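PDB 2AUW: DUF2442 domain-containing protein from Nitrosomonas europaea, which is of unknown function but may bind DNA. Local coordinates for residues T24-G29 with F74-V79. Residues are numbered along the deposited sequence; the frame is centred on the assembly and turned at random.
Sequences TTWSTG and FGRDNV
W26 drives the six-membered end of its indole against the first turn of helix 76-86, where the far edge of the ring overlaps the backbone and CB of R76. Its CH2 comes to 3.3 Å from the carbonyl O of R76, which lies near the ring plane, so the slightly positive rim of the indole faces the oxygen and the pi face does not. Beside this, CZ3 of W26 rests 4.1 Å from CB of R76. With CG anti to the carbonyl carbon (chi1 -54°), the indole reaches from the strand to the helix, a span that suits a long, flat side chain. Its rotation is steadied on its pyrrole side, where NE1 of W26 donates to OG1 of T24 at 2.8 Å. The bond is bent, with an N-H...O angle of 142°, and the hydroxyl sits 22° out of the ring plane. Threonine suits this place because its hydroxyl bonds both W26 NE1 and the carbonyl of L32 on the neighbouring strand, while its methyl CG2 packs 4.1 Å from CG1 of V79. V79, a branched apolar residue on the helix face toward T24 and W26, brings the same CG1 to 4.5 Å from CZ2 of W26. Arginine serves at position 76 because its CB and backbone pack on the indole while the charged end goes on to the carbonyl of P9 through NH1; Y80 meets the W26 ring edge to face. Were W26 cut back to an alanine, strand and helix start would probably lose the ring that packs between them, and T24 OG1 its indole donor. Since the hydrogen bond from NE1 stays within the strand, the helix is met by van der Waals packing and a ring-edge C-H near a carbonyl, and fit of shape probably matters more here than polar pairing.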
loop_
_atom_site.group_PDB
_atom_site.type_symbol
_atom_site.label_atom_id
_atom_site.label_comp_id
_atom_site.label_asym_id
_atom_site.label_seq_id
_atom_site.Cartn_x
_atom_site.Cartn_y
_atom_site.Cartn_z
ATOM N N THR B 24 -8.542 0.663 -26.251
ATOM C CA THR B 24 -8.038 -0.052 -25.056
ATOM C C THR B 24 -9.103 0.054 -23.981
ATOM O O THR B 24 -9.648 1.123 -23.776
ATOM C CB THR B 24 -6.695 0.536 -24.540
ATOM O OG1 THR B 24 -6.840 1.953 -24.332
ATOM C CG2 THR B 24 -5.585 0.279 -25.572
ATOM N N THR B 25 -9.386 -1.064 -23.319
ATOM C CA THR B 25 -10.353 -1.089 -22.209
ATOM C C THR B 25 -9.602 -1.473 -20.930
ATOM O O THR B 25 -8.733 -2.355 -20.940
ATOM C CB THR B 25 -11.503 -2.104 -22.472
ATOM O OG1 THR B 25 -12.086 -1.838 -23.764
ATOM C CG2 THR B 25 -12.568 -1.977 -21.396
ATOM N N TRP B 26 -9.971 -0.823 -19.846
ATOM C CA TRP B 26 -9.231 -0.893 -18.598
ATOM C C TRP B 26 -10.148 -1.281 -17.429
ATOM O O TRP B 26 -11.330 -1.009 -17.468
ATOM C CB TRP B 26 -8.543 0.452 -18.324
ATOM C CG TRP B 26 -7.683 0.898 -19.513
ATOM C CD1 TRP B 26 -8.115 1.570 -20.630
ATOM C CD2 TRP B 26 -6.281 0.653 -19.702
ATOM N NE1 TRP B 26 -7.061 1.771 -21.510
ATOM C CE2 TRP B 26 -5.924 1.212 -20.969
ATOM C CE3 TRP B 26 -5.283 0.026 -18.928
ATOM C CZ2 TRP B 26 -4.605 1.173 -21.467
ATOM C CZ3 TRP B 26 -3.955 -0.013 -19.427
ATOM C CH2 TRP B 26 -3.639 0.566 -20.688
ATOM N N SER B 27 -9.558 -1.877 -16.389
ATOM C CA SER B 27 -10.250 -2.179 -15.126
ATOM C C SER B 27 -10.848 -0.965 -14.397
ATOM O O SER B 27 -11.607 -1.139 -13.412
ATOM C CB SER B 27 -9.276 -2.891 -14.187
ATOM O OG SER B 27 -8.311 -1.954 -13.733
ATOM N N THR B 28 -10.529 0.249 -14.856
ATOM C CA THR B 28 -11.109 1.487 -14.334
ATOM C C THR B 28 -12.485 1.778 -14.929
ATOM O O THR B 28 -13.140 2.750 -14.530
ATOM C CB THR B 28 -10.245 2.697 -14.703
ATOM O OG1 THR B 28 -10.065 2.671 -16.124
ATOM C CG2 THR B 28 -8.849 2.646 -13.993
ATOM N N GLY B 29 -12.885 0.973 -15.900
ATOM C CA GLY B 29 -14.081 1.238 -16.705
ATOM C C GLY B 29 -13.801 2.038 -17.980
ATOM O O GLY B 29 -14.601 1.990 -18.919
ATOM N N PHE B 74 4.700 -2.859 -26.345
ATOM C CA PHE B 74 4.441 -1.665 -25.499
ATOM C C PHE B 74 3.856 -1.993 -24.137
ATOM O O PHE B 74 2.772 -2.569 -24.073
ATOM C CB PHE B 74 3.496 -0.697 -26.188
ATOM C CG PHE B 74 3.940 -0.267 -27.551
ATOM C CD1 PHE B 74 3.068 -0.345 -28.622
ATOM C CD2 PHE B 74 5.216 0.239 -27.753
ATOM C CE1 PHE B 74 3.458 0.061 -29.895
ATOM C CE2 PHE B 74 5.630 0.648 -29.030
ATOM C CZ PHE B 74 4.748 0.563 -30.100
ATOM N N GLY B 75 4.543 -1.569 -23.068
ATOM C CA GLY B 75 4.031 -1.729 -21.693
ATOM C C GLY B 75 2.656 -1.092 -21.537
ATOM O O GLY B 75 2.399 -0.015 -22.099
ATOM N N ARG B 76 1.752 -1.758 -20.803
ATOM C CA ARG B 76 0.380 -1.218 -20.671
ATOM C C ARG B 76 0.393 0.176 -20.033
ATOM O O ARG B 76 -0.388 1.036 -20.420
ATOM C CB ARG B 76 -0.565 -2.180 -19.912
ATOM C CG ARG B 76 -0.235 -2.338 -18.450
ATOM C CD ARG B 76 -1.212 -3.282 -17.821
ATOM N NE ARG B 76 -1.522 -2.981 -16.417
ATOM C CZ ARG B 76 -0.744 -3.297 -15.378
ATOM N NH1 ARG B 76 -1.132 -2.995 -14.133
ATOM N NH2 ARG B 76 0.429 -3.891 -15.579
ATOM N N ASP B 77 1.339 0.424 -19.125
ATOM C CA ASP B 77 1.398 1.707 -18.434
ATOM C C ASP B 77 1.748 2.840 -19.407
ATOM O O ASP B 77 1.181 3.938 -19.313
ATOM C CB ASP B 77 2.345 1.668 -17.214
ATOM C CG ASP B 77 3.782 1.221 -17.566
ATOM O OD1 ASP B 77 3.965 0.315 -18.404
ATOM O OD2 ASP B 77 4.731 1.813 -17.016
ATOM N N ASN B 78 2.718 2.598 -20.293
ATOM C CA ASN B 78 3.056 3.602 -21.321
ATOM C C ASN B 78 1.873 3.823 -22.255
ATOM O O ASN B 78 1.553 4.945 -22.594
ATOM C CB ASN B 78 4.286 3.163 -22.131
ATOM C CG ASN B 78 5.452 2.790 -21.239
ATOM O OD1 ASN B 78 5.810 3.522 -20.323
ATOM N ND2 ASN B 78 5.996 1.610 -21.458
ATOM N N VAL B 79 1.220 2.739 -22.678
ATOM C CA VAL B 79 0.060 2.892 -23.595
ATOM C C VAL B 79 -1.036 3.733 -22.964
ATOM O O VAL B 79 -1.589 4.630 -23.592
ATOM C CB VAL B 79 -0.503 1.545 -24.089
ATOM C CG1 VAL B 79 -1.802 1.810 -24.881
ATOM C CG2 VAL B 79 0.538 0.854 -24.987
#